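Local coordinates for protein glucose dehydrogenase (Serratia sp. FS14, PDB 7CDY) that belongs to the glucose/sorbosone dehydrogenase family, folds as a beta-propeller and carries a bound calcium ion, at residues W15-L20 / Y331-E336; L27-P32 / L63-A68; G33-W38 / P46-V51; Y78-E83 / G127-D132; G91-Y96 / F109-R114. One frame throughout, in Å; residues are numbered along the deposited sequence.

Contact 1: W15-L20 / Y331-E336; sequences WSLAFL and YLLTDE
Where the first and last blades of the beta-propeller probably meet, Leu17 and Phe19 of strand 3-19, which pairs with both 26-30 and 339-345, face Tyr331 and Leu333 of strand 330-334. The strand axes run nearly antiparallel but stay 7.6 Å apart, so side chains, not paired backbones, fill the seam; branched leucines and flat rings suit this buried, largely apolar place. Leu17 CG sits between its backbone N and carbonyl carbon (chi1 78°), which sends CD2 across to Leu333 CG at 3.8 Å and to Tyr331 CB at 4.0 Å. From the other side, Leu333 CD1 presses on the backbone of strand 3-19, 3.4 Å from Ser16 C. Ser16 itself turns its hydroxyl the other way, to Glu64. Tyr331 keeps its phenol oxygen bonded to Asp327 while its ring receives Phe19 in a T-shaped stack, planes at 81° and centroids 4.6 Å apart. The stack need not hold in the second modelled Phe19 conformer; in this one, CZ stands 3.2 Å above the Tyr331 ring centre.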
# COMPACT_ATOMS: atom_id res chain seq x y z
N TRP A 15 -6.19 -5.73 -6.48
CA TRP A 15 -5.35 -5.28 -5.38
C TRP A 15 -5.02 -3.80 -5.44
O TRP A 15 -5.04 -3.13 -4.41
CB TRP A 15 -4.05 -6.10 -5.34
CG TRP A 15 -3.41 -6.21 -3.97
CD1 TRP A 15 -3.66 -7.17 -3.03
CD2 TRP A 15 -2.44 -5.33 -3.39
NE1 TRP A 15 -2.90 -6.94 -1.91
CE2 TRP A 15 -2.12 -5.83 -2.11
CE3 TRP A 15 -1.77 -4.19 -3.85
CZ2 TRP A 15 -1.18 -5.21 -1.27
CZ3 TRP A 15 -0.84 -3.58 -3.03
CH2 TRP A 15 -0.55 -4.09 -1.74
N SER A 16 -4.75 -3.27 -6.62
CA SER A 16 -4.30 -1.89 -6.77
C SER A 16 -4.95 -1.28 -7.99
O SER A 16 -5.23 -1.97 -8.97
CB SER A 16 -2.77 -1.86 -6.97
OG SER A 16 -2.22 -0.55 -7.12
N LEU A 17 -5.19 0.02 -7.93
CA LEU A 17 -5.58 0.76 -9.13
C LEU A 17 -4.80 2.06 -9.21
O LEU A 17 -4.37 2.62 -8.19
CB LEU A 17 -7.09 1.02 -9.22
CG LEU A 17 -7.66 2.15 -8.37
CD1 LEU A 17 -7.69 3.49 -9.12
CD2 LEU A 17 -9.06 1.79 -7.89
N ALA A 18 -4.69 2.57 -10.43
CA ALA A 18 -4.01 3.83 -10.66
C ALA A 18 -4.59 4.52 -11.88
O ALA A 18 -4.79 3.89 -12.92
CB ALA A 18 -2.52 3.62 -10.88
N PHE A 19 -4.86 5.81 -11.76
CA PHE A 19 -5.37 6.57 -12.89
C PHE A 19 -4.26 6.93 -13.86
O PHE A 19 -3.13 7.25 -13.46
CB PHE A 19 -6.05 7.85 -12.40
CG PHE A 19 -7.49 7.66 -12.03
CD1 PHE A 19 -7.84 7.23 -10.76
CD2 PHE A 19 -8.49 7.88 -12.96
CE1 PHE A 19 -9.16 7.04 -10.42
CE2 PHE A 19 -9.82 7.70 -12.62
CZ PHE A 19 -10.15 7.27 -11.36
N LEU A 20 -4.59 6.85 -15.15
CA LEU A 20 -3.78 7.39 -16.22
C LEU A 20 -4.29 8.79 -16.54
O LEU A 20 -5.39 9.17 -16.12
CB LEU A 20 -3.90 6.49 -17.45
CG LEU A 20 -3.38 5.06 -17.26
CD1 LEU A 20 -3.39 4.35 -18.60
CD2 LEU A 20 -1.98 5.04 -16.66
N TYR A 331 -12.41 6.04 -5.75
CA TYR A 331 -12.44 4.79 -6.50
C TYR A 331 -11.92 3.67 -5.60
O TYR A 331 -10.85 3.80 -5.01
CB TYR A 331 -11.62 4.91 -7.79
CG TYR A 331 -12.30 5.76 -8.84
CD1 TYR A 331 -12.33 7.15 -8.74
CD2 TYR A 331 -12.95 5.17 -9.91
CE1 TYR A 331 -12.98 7.92 -9.69
CE2 TYR A 331 -13.59 5.94 -10.87
CZ TYR A 331 -13.60 7.31 -10.75
OH TYR A 331 -14.25 8.06 -11.72
N LEU A 332 -12.70 2.60 -5.49
CA LEU A 332 -12.39 1.49 -4.61
C LEU A 332 -12.31 0.19 -5.39
O LEU A 332 -12.96 0.03 -6.43
CB LEU A 332 -13.49 1.30 -3.54
CG LEU A 332 -13.98 2.50 -2.74
CD1 LEU A 332 -14.93 2.05 -1.63
CD2 LEU A 332 -12.85 3.32 -2.17
N LEU A 333 -11.54 -0.76 -4.85
CA LEU A 333 -11.57 -2.15 -5.29
C LEU A 333 -12.01 -3.03 -4.14
O LEU A 333 -11.64 -2.78 -2.98
CB LEU A 333 -10.20 -2.65 -5.75
CG LEU A 333 -9.58 -1.90 -6.93
CD1 LEU A 333 -8.11 -2.32 -7.15
CD2 LEU A 333 -10.39 -2.11 -8.19
N THR A 334 -12.79 -4.07 -4.43
CA THR A 334 -13.24 -5.01 -3.41
C THR A 334 -12.49 -6.32 -3.54
O THR A 334 -12.24 -6.80 -4.65
CB THR A 334 -14.76 -5.23 -3.44
OG1 THR A 334 -15.12 -6.02 -4.58
CG2 THR A 334 -15.49 -3.92 -3.48
N ASP A 335 -12.12 -6.89 -2.39
CA ASP A 335 -11.25 -8.08 -2.35
C ASP A 335 -12.10 -9.34 -2.28
O ASP A 335 -12.35 -9.90 -1.21
CB ASP A 335 -10.28 -8.02 -1.18
CG ASP A 335 -9.42 -9.28 -1.08
OD1 ASP A 335 -9.15 -9.89 -2.14
OD2 ASP A 335 -9.04 -9.67 0.04
N GLU A 336 -12.53 -9.81 -3.44
CA GLU A 336 -13.29 -11.04 -3.56
C GLU A 336 -13.03 -11.65 -4.92
O GLU A 336 -12.41 -11.02 -5.79
CB GLU A 336 -14.79 -10.79 -3.36
CG GLU A 336 -15.33 -9.74 -4.29
CD GLU A 336 -16.73 -9.29 -3.96
OE1 GLU A 336 -17.64 -10.15 -3.90
OE2 GLU A 336 -16.93 -8.07 -3.76

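Contact 2: L27-P32 / L63-A68; sequences LITERP and LEVLPA
Thr29 OG1 donates to Leu63 O at 2.7 Å, the one hydrogen bond between segments 27-32 and 63-68. The hydroxyl lies in the carbonyl plane and comes nearly head-on, with a C=O...donor angle of 160°. Placing OG1 between the backbone N and the carbonyl carbon (chi1 62°) aims it at that oxygen, and the same hydroxyl also takes a weak hydrogen bond from Ser16 N. Threonine therefore serves twice, because its methyl group joins the apolar contacts: Thr29 CG2 slides alongside Val65, 3.7 Å from Val65 CB. The strand axes, 6.9 Å apart, are too far for backbone pairing, consistent with two adjacent propeller blades packed through their side chains. Further along, Leu27 and Val65 meet at about a right angle, Leu27 CD1 reaching Val65 CG2 at 3.9 Å, a methyl-to-methyl meeting of branched side chains in the buried interior. At the far end the contact is looser, with Arg31 CG 4.4 Å from Leu63 CD2. The backbone of the second strand is irregular: Leu63 and Glu64 both face Ser80 in a classic beta bulge. Glu64 leaves the backbone away from strand 26-30, and Ser16, Lys128 and Arg323 hold its carboxylate.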
# COMPACT_ATOMS: atom_id res chain seq x y z
N LEU A 27 -5.47 1.66 -14.54
CA LEU A 27 -4.85 0.35 -14.50
C LEU A 27 -5.27 -0.34 -13.21
O LEU A 27 -5.40 0.30 -12.17
CB LEU A 27 -3.33 0.47 -14.55
CG LEU A 27 -2.72 0.99 -15.86
CD1 LEU A 27 -1.24 1.30 -15.69
CD2 LEU A 27 -2.92 -0.01 -16.99
N ILE A 28 -5.48 -1.66 -13.29
CA ILE A 28 -5.92 -2.46 -12.15
C ILE A 28 -5.08 -3.73 -12.12
O ILE A 28 -4.93 -4.39 -13.15
CB ILE A 28 -7.40 -2.86 -12.28
CG1 ILE A 28 -8.29 -1.63 -12.42
CG2 ILE A 28 -7.84 -3.71 -11.09
CD1 ILE A 28 -9.77 -1.95 -12.56
N THR A 29 -4.57 -4.09 -10.95
CA THR A 29 -3.95 -5.40 -10.79
C THR A 29 -4.95 -6.39 -10.21
O THR A 29 -5.76 -6.05 -9.34
CB THR A 29 -2.72 -5.34 -9.87
OG1 THR A 29 -3.12 -4.91 -8.57
CG2 THR A 29 -1.68 -4.39 -10.44
N GLU A 30 -4.88 -7.62 -10.71
CA GLU A 30 -5.52 -8.77 -10.08
C GLU A 30 -4.40 -9.56 -9.42
O GLU A 30 -3.41 -9.91 -10.08
CB GLU A 30 -6.23 -9.63 -11.12
CG GLU A 30 -7.42 -8.95 -11.81
CD GLU A 30 -7.99 -9.82 -12.91
OE1 GLU A 30 -9.00 -10.51 -12.66
OE2 GLU A 30 -7.41 -9.85 -14.00
N ARG A 31 -4.54 -9.80 -8.12
CA ARG A 31 -3.48 -10.46 -7.36
C ARG A 31 -2.96 -11.75 -7.99
O ARG A 31 -1.74 -11.98 -7.94
CB ARG A 31 -3.89 -10.66 -5.89
CG ARG A 31 -2.74 -11.07 -4.98
CD ARG A 31 -3.16 -11.16 -3.51
NE ARG A 31 -4.25 -12.11 -3.35
CZ ARG A 31 -5.11 -12.13 -2.33
NH1 ARG A 31 -5.00 -11.24 -1.35
NH2 ARG A 31 -6.06 -13.05 -2.29
N PRO A 32 -3.79 -12.61 -8.60
CA PRO A 32 -3.23 -13.82 -9.22
C PRO A 32 -2.16 -13.56 -10.27
O PRO A 32 -1.42 -14.50 -10.61
CB PRO A 32 -4.46 -14.51 -9.83
CG PRO A 32 -5.57 -14.08 -8.96
CD PRO A 32 -5.26 -12.66 -8.56
N LEU A 63 0.86 -6.97 -6.92
CA LEU A 63 0.40 -6.06 -5.88
C LEU A 63 0.17 -4.66 -6.45
O LEU A 63 -0.84 -4.44 -7.13
CB LEU A 63 1.32 -6.10 -4.66
CG LEU A 63 1.52 -7.53 -4.11
CD1 LEU A 63 2.61 -7.57 -3.05
CD2 LEU A 63 0.22 -8.14 -3.57
N GLU A 64 1.05 -3.69 -6.19
CA GLU A 64 0.77 -2.30 -6.57
C GLU A 64 1.07 -2.04 -8.04
O GLU A 64 2.05 -2.56 -8.58
CB GLU A 64 1.62 -1.34 -5.72
CG GLU A 64 1.16 0.12 -5.75
CD GLU A 64 0.12 0.42 -4.70
OE1 GLU A 64 -0.96 -0.21 -4.71
OE2 GLU A 64 0.39 1.27 -3.82
N VAL A 65 0.26 -1.19 -8.65
CA VAL A 65 0.58 -0.55 -9.92
C VAL A 65 0.66 0.95 -9.69
O VAL A 65 -0.24 1.54 -9.07
CB VAL A 65 -0.42 -0.92 -11.04
CG1 VAL A 65 -1.87 -0.56 -10.67
CG2 VAL A 65 -0.02 -0.25 -12.35
N LEU A 66 1.74 1.57 -10.15
CA LEU A 66 1.96 3.00 -9.95
C LEU A 66 2.64 3.62 -11.16
O LEU A 66 3.86 3.47 -11.34
CB LEU A 66 2.75 3.27 -8.67
CG LEU A 66 3.02 4.74 -8.33
CD1 LEU A 66 1.75 5.56 -8.36
CD2 LEU A 66 3.70 4.88 -6.96
N PRO A 67 1.89 4.32 -12.00
CA PRO A 67 2.52 5.12 -13.06
C PRO A 67 3.50 6.12 -12.47
O PRO A 67 3.32 6.64 -11.37
CB PRO A 67 1.34 5.83 -13.71
CG PRO A 67 0.15 4.95 -13.39
CD PRO A 67 0.43 4.41 -12.03
N ALA A 68 4.57 6.36 -13.21
CA ALA A 68 5.52 7.38 -12.80
C ALA A 68 4.83 8.74 -12.78
O ALA A 68 3.84 8.97 -13.50
CB ALA A 68 6.70 7.43 -13.77

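Contact 3: G33-W38 / P46-V51; sequences GRLRLW and PPIAGV
Ile48 N donates to Leu35 O at 2.8 Å, a nearly straight bond (174° at the hydrogen) that ties the loop to the strand. Beside it a water does the work of a second backbone bond, accepting from Leu35 N at 2.9 Å and donating to Ile48 O at 2.8 Å. Apolar groups close over this pairing. Leu35 CG lies anti to the backbone N (chi1 -177°) and passes Ile48 CD1 at 4.0 Å, while Leu35 CB meets Val51 CG2 at 3.7 Å; both loop residues direct aliphatic branches at the buried leucine. Toward the surface, Arg34 CD lies alongside Pro47 CG at 3.8 Å. That aliphatic part is positioned by the far end of Arg34, whose guanidinium forms salt bridges to Glu30 and Glu12. Gly33, with its positive phi, begins a classic beta bulge in which it and Arg34 both face Glu30. Strand 34-39 lies between strands 26-30 and 43-44 in its propeller blade, and the loop continues from 43-44 along the same strand edge, with Ile48 also reaching Leu27 of strand 26-30.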
# COMPACT_ATOMS: atom_id res chain seq x y z
N GLY A 33 -2.06 -12.35 -10.82
CA GLY A 33 -0.92 -12.00 -11.66
C GLY A 33 -1.23 -11.30 -12.97
O GLY A 33 -0.44 -11.41 -13.91
N ARG A 34 -2.33 -10.57 -13.06
CA ARG A 34 -2.71 -9.90 -14.30
C ARG A 34 -2.86 -8.40 -14.09
O ARG A 34 -3.31 -7.94 -13.04
CB ARG A 34 -4.03 -10.45 -14.85
CG ARG A 34 -3.98 -11.93 -15.18
CD ARG A 34 -5.34 -12.44 -15.61
NE ARG A 34 -6.33 -12.45 -14.54
CZ ARG A 34 -6.50 -13.45 -13.68
NH1 ARG A 34 -5.73 -14.52 -13.74
NH2 ARG A 34 -7.44 -13.37 -12.74
N LEU A 35 -2.49 -7.64 -15.13
CA LEU A 35 -2.68 -6.20 -15.18
C LEU A 35 -3.70 -5.89 -16.27
O LEU A 35 -3.59 -6.41 -17.38
CB LEU A 35 -1.35 -5.50 -15.50
CG LEU A 35 -1.38 -3.97 -15.53
CD1 LEU A 35 -1.57 -3.42 -14.13
CD2 LEU A 35 -0.08 -3.43 -16.10
N ARG A 36 -4.68 -5.06 -15.94
CA ARG A 36 -5.76 -4.71 -16.85
C ARG A 36 -5.85 -3.19 -16.96
O ARG A 36 -5.39 -2.46 -16.08
CB ARG A 36 -7.12 -5.23 -16.35
CG ARG A 36 -7.09 -6.61 -15.67
CD ARG A 36 -6.78 -7.71 -16.67
NE ARG A 36 -7.89 -7.95 -17.59
CZ ARG A 36 -8.82 -8.89 -17.41
NH1 ARG A 36 -8.76 -9.69 -16.35
NH2 ARG A 36 -9.80 -9.04 -18.29
N LEU A 37 -6.46 -2.72 -18.05
CA LEU A 37 -6.79 -1.31 -18.22
C LEU A 37 -8.30 -1.20 -18.35
O LEU A 37 -8.90 -1.84 -19.22
CB LEU A 37 -6.11 -0.74 -19.46
CG LEU A 37 -6.40 0.74 -19.79
CD1 LEU A 37 -5.94 1.68 -18.69
CD2 LEU A 37 -5.75 1.13 -21.11
N TRP A 38 -8.91 -0.39 -17.49
CA TRP A 38 -10.35 -0.13 -17.55
C TRP A 38 -10.56 1.30 -18.03
O TRP A 38 -9.89 2.22 -17.57
CB TRP A 38 -11.02 -0.32 -16.19
CG TRP A 38 -12.52 -0.12 -16.23
CD1 TRP A 38 -13.46 -1.08 -16.47
CD2 TRP A 38 -13.23 1.12 -16.06
NE1 TRP A 38 -14.72 -0.51 -16.46
CE2 TRP A 38 -14.60 0.83 -16.20
CE3 TRP A 38 -12.83 2.43 -15.80
CZ2 TRP A 38 -15.58 1.81 -16.09
CZ3 TRP A 38 -13.82 3.41 -15.69
CH2 TRP A 38 -15.18 3.09 -15.83
N PRO A 46 -8.26 -7.10 -22.07
CA PRO A 46 -7.61 -8.38 -21.75
C PRO A 46 -6.37 -8.14 -20.91
O PRO A 46 -5.93 -6.99 -20.74
CB PRO A 46 -7.24 -8.94 -23.14
CG PRO A 46 -8.10 -8.18 -24.10
CD PRO A 46 -8.23 -6.82 -23.52
N PRO A 47 -5.76 -9.19 -20.37
CA PRO A 47 -4.52 -9.00 -19.61
C PRO A 47 -3.42 -8.38 -20.47
O PRO A 47 -3.21 -8.77 -21.62
CB PRO A 47 -4.15 -10.43 -19.19
CG PRO A 47 -5.47 -11.17 -19.19
CD PRO A 47 -6.22 -10.59 -20.35
N ILE A 48 -2.74 -7.39 -19.91
CA ILE A 48 -1.64 -6.73 -20.59
C ILE A 48 -0.43 -7.64 -20.61
O ILE A 48 -0.12 -8.32 -19.62
CB ILE A 48 -1.37 -5.38 -19.90
CG1 ILE A 48 -2.56 -4.44 -20.15
CG2 ILE A 48 -0.04 -4.76 -20.35
CD1 ILE A 48 -2.57 -3.19 -19.30
N ALA A 49 0.26 -7.69 -21.75
CA ALA A 49 1.43 -8.55 -21.91
C ALA A 49 2.66 -7.96 -21.21
O ALA A 49 2.72 -6.76 -20.92
CB ALA A 49 1.73 -8.77 -23.40
N GLY A 50 3.63 -8.83 -20.92
CA GLY A 50 4.91 -8.38 -20.39
C GLY A 50 4.98 -8.21 -18.89
O GLY A 50 5.98 -7.69 -18.38
N VAL A 51 3.93 -8.59 -18.17
CA VAL A 51 3.87 -8.46 -16.71
C VAL A 51 4.72 -9.57 -16.10
O VAL A 51 4.70 -10.71 -16.60
CB VAL A 51 2.40 -8.53 -16.26
CG1 VAL A 51 2.25 -8.60 -14.75
CG2 VAL A 51 1.62 -7.35 -16.83
O HOH W 1 -1.48 -9.18 -17.32

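Contact 4: Y78-E83 / G127-D132; sequences YLSFAE and GKLAFD
Ser80 OG is gripped twice: it donates to Gly127 O at 2.7 Å and accepts from Glu64 N of the adjoining strand. The hydroxyl reaches the glycine oxygen in the carbonyl plane, on a lone pair, with a C=O...donor angle of 131°. Its chi1 of 74° sets OG between the backbone N and carbonyl carbon, and a small serine lets the two backbones approach. Gly127 has a positive phi that would jam a side chain against the preceding carbonyl oxygen, which calls for glycine. Beyond this bond the segments part, consistent with strands from two successive propeller blades, and their axes stand 9.2 Å apart where 129-131 opens the next sheet. Larger side chains fill the gap. Leu129 CD1 lies against Ser80 CB at 4.2 Å and Tyr78 CB at 4.3 Å. Tyr78, its hydroxyl bonded to Ala165 O, offers a ring face to the edge of Phe131 in a T-shaped stack, planes at 73° and centroids 5.3 Å apart. Phe131 CZ comes down toward the rim of that face, 3.6 Å from Tyr78 CE1.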
# COMPACT_ATOMS: atom_id res chain seq x y z
N TYR A 78 5.43 1.48 -12.67
CA TYR A 78 6.04 0.67 -11.62
C TYR A 78 5.05 -0.39 -11.13
O TYR A 78 3.83 -0.14 -11.07
CB TYR A 78 6.45 1.55 -10.43
CG TYR A 78 7.57 2.52 -10.74
CD1 TYR A 78 7.32 3.68 -11.47
CD2 TYR A 78 8.88 2.28 -10.31
CE1 TYR A 78 8.35 4.57 -11.78
CE2 TYR A 78 9.91 3.17 -10.61
CZ TYR A 78 9.63 4.31 -11.33
OH TYR A 78 10.65 5.20 -11.64
N LEU A 79 5.58 -1.56 -10.77
CA LEU A 79 4.79 -2.63 -10.17
C LEU A 79 5.52 -3.17 -8.96
O LEU A 79 6.75 -3.28 -8.97
CB LEU A 79 4.59 -3.81 -11.14
CG LEU A 79 3.85 -3.56 -12.45
CD1 LEU A 79 3.94 -4.80 -13.35
CD2 LEU A 79 2.40 -3.20 -12.18
N SER A 80 4.77 -3.52 -7.92
CA SER A 80 5.31 -4.34 -6.85
C SER A 80 4.64 -5.71 -6.89
O SER A 80 3.51 -5.85 -7.39
CB SER A 80 5.15 -3.67 -5.48
OG SER A 80 3.80 -3.73 -5.07
N PHE A 81 5.35 -6.73 -6.41
CA PHE A 81 4.84 -8.10 -6.49
C PHE A 81 5.61 -8.99 -5.54
O PHE A 81 6.74 -8.69 -5.14
CB PHE A 81 4.87 -8.66 -7.92
CG PHE A 81 6.25 -8.73 -8.56
CD1 PHE A 81 6.87 -7.58 -9.05
CD2 PHE A 81 6.91 -9.95 -8.71
CE1 PHE A 81 8.13 -7.65 -9.66
CE2 PHE A 81 8.17 -10.03 -9.33
CZ PHE A 81 8.77 -8.87 -9.80
N ALA A 82 4.98 -10.10 -5.17
CA ALA A 82 5.70 -11.15 -4.46
C ALA A 82 6.48 -11.97 -5.48
O ALA A 82 5.92 -12.38 -6.51
CB ALA A 82 4.70 -12.05 -3.73
N GLU A 83 7.76 -12.19 -5.21
CA GLU A 83 8.66 -12.85 -6.14
C GLU A 83 9.27 -14.08 -5.47
O GLU A 83 9.82 -13.97 -4.37
CB GLU A 83 9.78 -11.88 -6.54
CG GLU A 83 10.79 -12.48 -7.50
CD GLU A 83 12.00 -11.59 -7.71
OE1 GLU A 83 12.71 -11.33 -6.72
OE2 GLU A 83 12.24 -11.14 -8.84
N GLY A 127 3.80 -3.94 0.21
CA GLY A 127 3.72 -3.78 -1.23
C GLY A 127 3.24 -2.44 -1.72
O GLY A 127 3.33 -2.17 -2.93
N LYS A 128 2.73 -1.57 -0.86
CA LYS A 128 2.27 -0.27 -1.34
C LYS A 128 3.45 0.61 -1.75
O LYS A 128 4.57 0.49 -1.22
CB LYS A 128 1.43 0.45 -0.28
CG LYS A 128 0.14 -0.28 0.17
CD LYS A 128 -0.76 -0.73 -0.96
CE LYS A 128 -1.84 0.27 -1.31
NZ LYS A 128 -2.67 -0.22 -2.45
N LEU A 129 3.19 1.48 -2.72
CA LEU A 129 4.19 2.38 -3.28
C LEU A 129 3.63 3.79 -3.27
O LEU A 129 2.42 3.99 -3.41
CB LEU A 129 4.47 2.04 -4.75
CG LEU A 129 4.91 0.61 -5.03
CD1 LEU A 129 5.03 0.39 -6.53
CD2 LEU A 129 6.24 0.29 -4.36
N ALA A 130 4.52 4.79 -3.17
CA ALA A 130 4.08 6.18 -3.29
C ALA A 130 5.28 7.06 -3.63
O ALA A 130 6.37 6.87 -3.07
CB ALA A 130 3.44 6.68 -1.99
N PHE A 131 5.06 8.03 -4.50
CA PHE A 131 6.07 9.04 -4.77
C PHE A 131 5.87 10.24 -3.84
O PHE A 131 4.75 10.61 -3.50
CB PHE A 131 6.02 9.48 -6.24
CG PHE A 131 6.64 8.48 -7.18
CD1 PHE A 131 8.01 8.44 -7.35
CD2 PHE A 131 5.85 7.59 -7.90
CE1 PHE A 131 8.59 7.51 -8.20
CE2 PHE A 131 6.44 6.67 -8.76
CZ PHE A 131 7.80 6.63 -8.90
N ASP A 132 6.98 10.85 -3.43
CA ASP A 132 6.90 12.11 -2.71
C ASP A 132 6.95 13.29 -3.70
O ASP A 132 6.97 13.10 -4.91
CB ASP A 132 7.92 12.16 -1.56
CG ASP A 132 9.36 12.43 -2.03
OD1 ASP A 132 9.62 12.62 -3.22
OD2 ASP A 132 10.24 12.44 -1.15

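Contact 5: G91-Y96 / F109-R114; sequences GTAVGY and FKVIFR
Val94 O accepts two backbone hydrogen bonds, from Ile112 N at 2.8 Å and from Phe113 N at 3.2 Å, while Val94 N donates to Phe113 O at 2.9 Å. Past Gly95, Tyr96 and Lys110 form a hydrogen-bonded pair, each backbone N reaching the other residue's O at 3.0 Å. Gly95 lies between these pairs, and its lack of a side chain allows the Phe109 ring to come close, Phe109 CZ being 3.5 Å from Gly95 CA; the nearness of Lys110 O also calls for glycine. Phe109 reaches there because its CG is anti to the backbone N (chi1 -176°). On the Val94 face, Val94 CG2 meets the edge of the Phe113 ring. Ile112 CG2 touches Tyr96 CE2 at 3.9 Å, the two side chains at about a right angle. Lys110 extends beside Tyr96, pointing the same way, while the tyrosine hydroxyl bonds to Glu166. Arg114, anchored by Glu83, spreads one guanidinium face over Val111 CG1, whose methyl stands 3.6 Å above its centre. With Ile112 and Phe113 both facing Val94, this is a classic beta bulge in the antiparallel pairing of strands 90-99 and 109-114, at the outer side of a propeller blade.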
# COMPACT_ATOMS: atom_id res chain seq x y z
N GLY A 91 9.75 -12.94 -1.44
CA GLY A 91 9.83 -11.60 -0.89
C GLY A 91 9.31 -10.61 -1.90
O GLY A 91 9.11 -10.93 -3.07
N THR A 92 9.09 -9.39 -1.43
CA THR A 92 8.56 -8.35 -2.31
C THR A 92 9.63 -7.85 -3.27
O THR A 92 10.81 -7.77 -2.93
CB THR A 92 8.03 -7.22 -1.44
OG1 THR A 92 7.07 -7.77 -0.55
CG2 THR A 92 7.37 -6.13 -2.29
N ALA A 93 9.21 -7.54 -4.50
CA ALA A 93 10.09 -6.93 -5.49
C ALA A 93 9.35 -5.77 -6.14
O ALA A 93 8.11 -5.73 -6.16
CB ALA A 93 10.49 -7.94 -6.57
N VAL A 94 10.12 -4.81 -6.64
CA VAL A 94 9.58 -3.63 -7.31
C VAL A 94 10.35 -3.45 -8.61
O VAL A 94 11.58 -3.56 -8.63
CB VAL A 94 9.70 -2.38 -6.42
CG1 VAL A 94 9.18 -1.13 -7.13
CG2 VAL A 94 8.96 -2.59 -5.09
N GLY A 95 9.63 -3.19 -9.70
CA GLY A 95 10.27 -2.91 -10.97
C GLY A 95 9.46 -1.92 -11.77
O GLY A 95 8.42 -1.43 -11.31
N TYR A 96 9.93 -1.63 -12.98
CA TYR A 96 9.13 -0.82 -13.88
C TYR A 96 9.34 -1.27 -15.31
O TYR A 96 10.35 -1.90 -15.65
CB TYR A 96 9.39 0.68 -13.72
CG TYR A 96 10.75 1.19 -14.19
CD1 TYR A 96 11.03 1.35 -15.55
CD2 TYR A 96 11.72 1.57 -13.27
CE1 TYR A 96 12.26 1.85 -15.99
CE2 TYR A 96 12.96 2.06 -13.70
CZ TYR A 96 13.21 2.20 -15.06
OH TYR A 96 14.42 2.69 -15.50
N PHE A 109 10.08 -4.73 -18.85
CA PHE A 109 9.97 -4.70 -17.40
C PHE A 109 11.25 -5.22 -16.76
O PHE A 109 11.77 -6.27 -17.14
CB PHE A 109 8.78 -5.53 -16.91
CG PHE A 109 8.57 -5.43 -15.43
CD1 PHE A 109 7.89 -4.35 -14.89
CD2 PHE A 109 9.08 -6.39 -14.56
CE1 PHE A 109 7.70 -4.24 -13.53
CE2 PHE A 109 8.89 -6.28 -13.19
CZ PHE A 109 8.20 -5.20 -12.68
N LYS A 110 11.74 -4.51 -15.74
CA LYS A 110 12.92 -4.93 -15.00
C LYS A 110 12.77 -4.59 -13.53
O LYS A 110 12.26 -3.53 -13.18
CB LYS A 110 14.20 -4.27 -15.54
CG LYS A 110 14.23 -2.76 -15.37
CD LYS A 110 15.59 -2.17 -15.74
CE LYS A 110 15.83 -0.83 -15.03
NZ LYS A 110 17.16 -0.28 -15.40
N VAL A 111 13.24 -5.50 -12.67
CA VAL A 111 13.24 -5.27 -11.23
C VAL A 111 14.34 -4.28 -10.87
O VAL A 111 15.48 -4.36 -11.36
CB VAL A 111 13.44 -6.61 -10.51
CG1 VAL A 111 13.75 -6.41 -9.02
CG2 VAL A 111 12.20 -7.49 -10.69
N ILE A 112 14.01 -3.34 -9.99
CA ILE A 112 14.96 -2.35 -9.49
C ILE A 112 15.23 -2.48 -8.00
O ILE A 112 16.16 -1.82 -7.50
CB ILE A 112 14.52 -0.91 -9.83
CG1 ILE A 112 13.24 -0.54 -9.05
CG2 ILE A 112 14.34 -0.74 -11.34
CD1 ILE A 112 12.87 0.94 -9.13
N PHE A 113 14.44 -3.26 -7.28
CA PHE A 113 14.61 -3.42 -5.84
C PHE A 113 14.00 -4.75 -5.42
O PHE A 113 12.90 -5.10 -5.87
CB PHE A 113 13.93 -2.28 -5.07
CG PHE A 113 13.82 -2.54 -3.59
CD1 PHE A 113 14.90 -2.32 -2.76
CD2 PHE A 113 12.65 -3.07 -3.05
CE1 PHE A 113 14.83 -2.60 -1.40
CE2 PHE A 113 12.57 -3.35 -1.69
CZ PHE A 113 13.66 -3.10 -0.87
N ARG A 114 14.69 -5.44 -4.52
CA ARG A 114 14.20 -6.70 -3.97
C ARG A 114 14.35 -6.67 -2.46
O ARG A 114 15.41 -6.34 -1.94
CB ARG A 114 15.03 -7.88 -4.46
CG ARG A 114 14.86 -8.19 -5.89
CD ARG A 114 15.50 -9.53 -6.21
NE ARG A 114 14.98 -9.99 -7.47
CZ ARG A 114 15.46 -9.62 -8.65
NH1 ARG A 114 16.49 -8.78 -8.72
NH2 ARG A 114 14.91 -10.08 -9.76

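Contacts 1, 2 and 4 are probably successive seams between propeller blades, whereas contacts 3 and 5 lie within or beside single blades. Contacts 1 and 2, with centres 8 Å apart, share a blade: Ala18 O lies 2.8 Å from Leu27 N, probably a hydrogen bond. Contact 3 continues that blade outward, Ile28 O lying 2.9 Å from Arg36 N in another probable one. Contacts 2 and 4 meet in the next sheet, where Leu66 O is 2.9 Å from Tyr78 N, and contacts 4 and 5 follow in it with Phe81 O 2.8 Å from Ala93 N. Contacts 1 and 5, about 21 Å between centres, do not touch. The calcium ligands Glu217 and Tyr227 belong to none of the five.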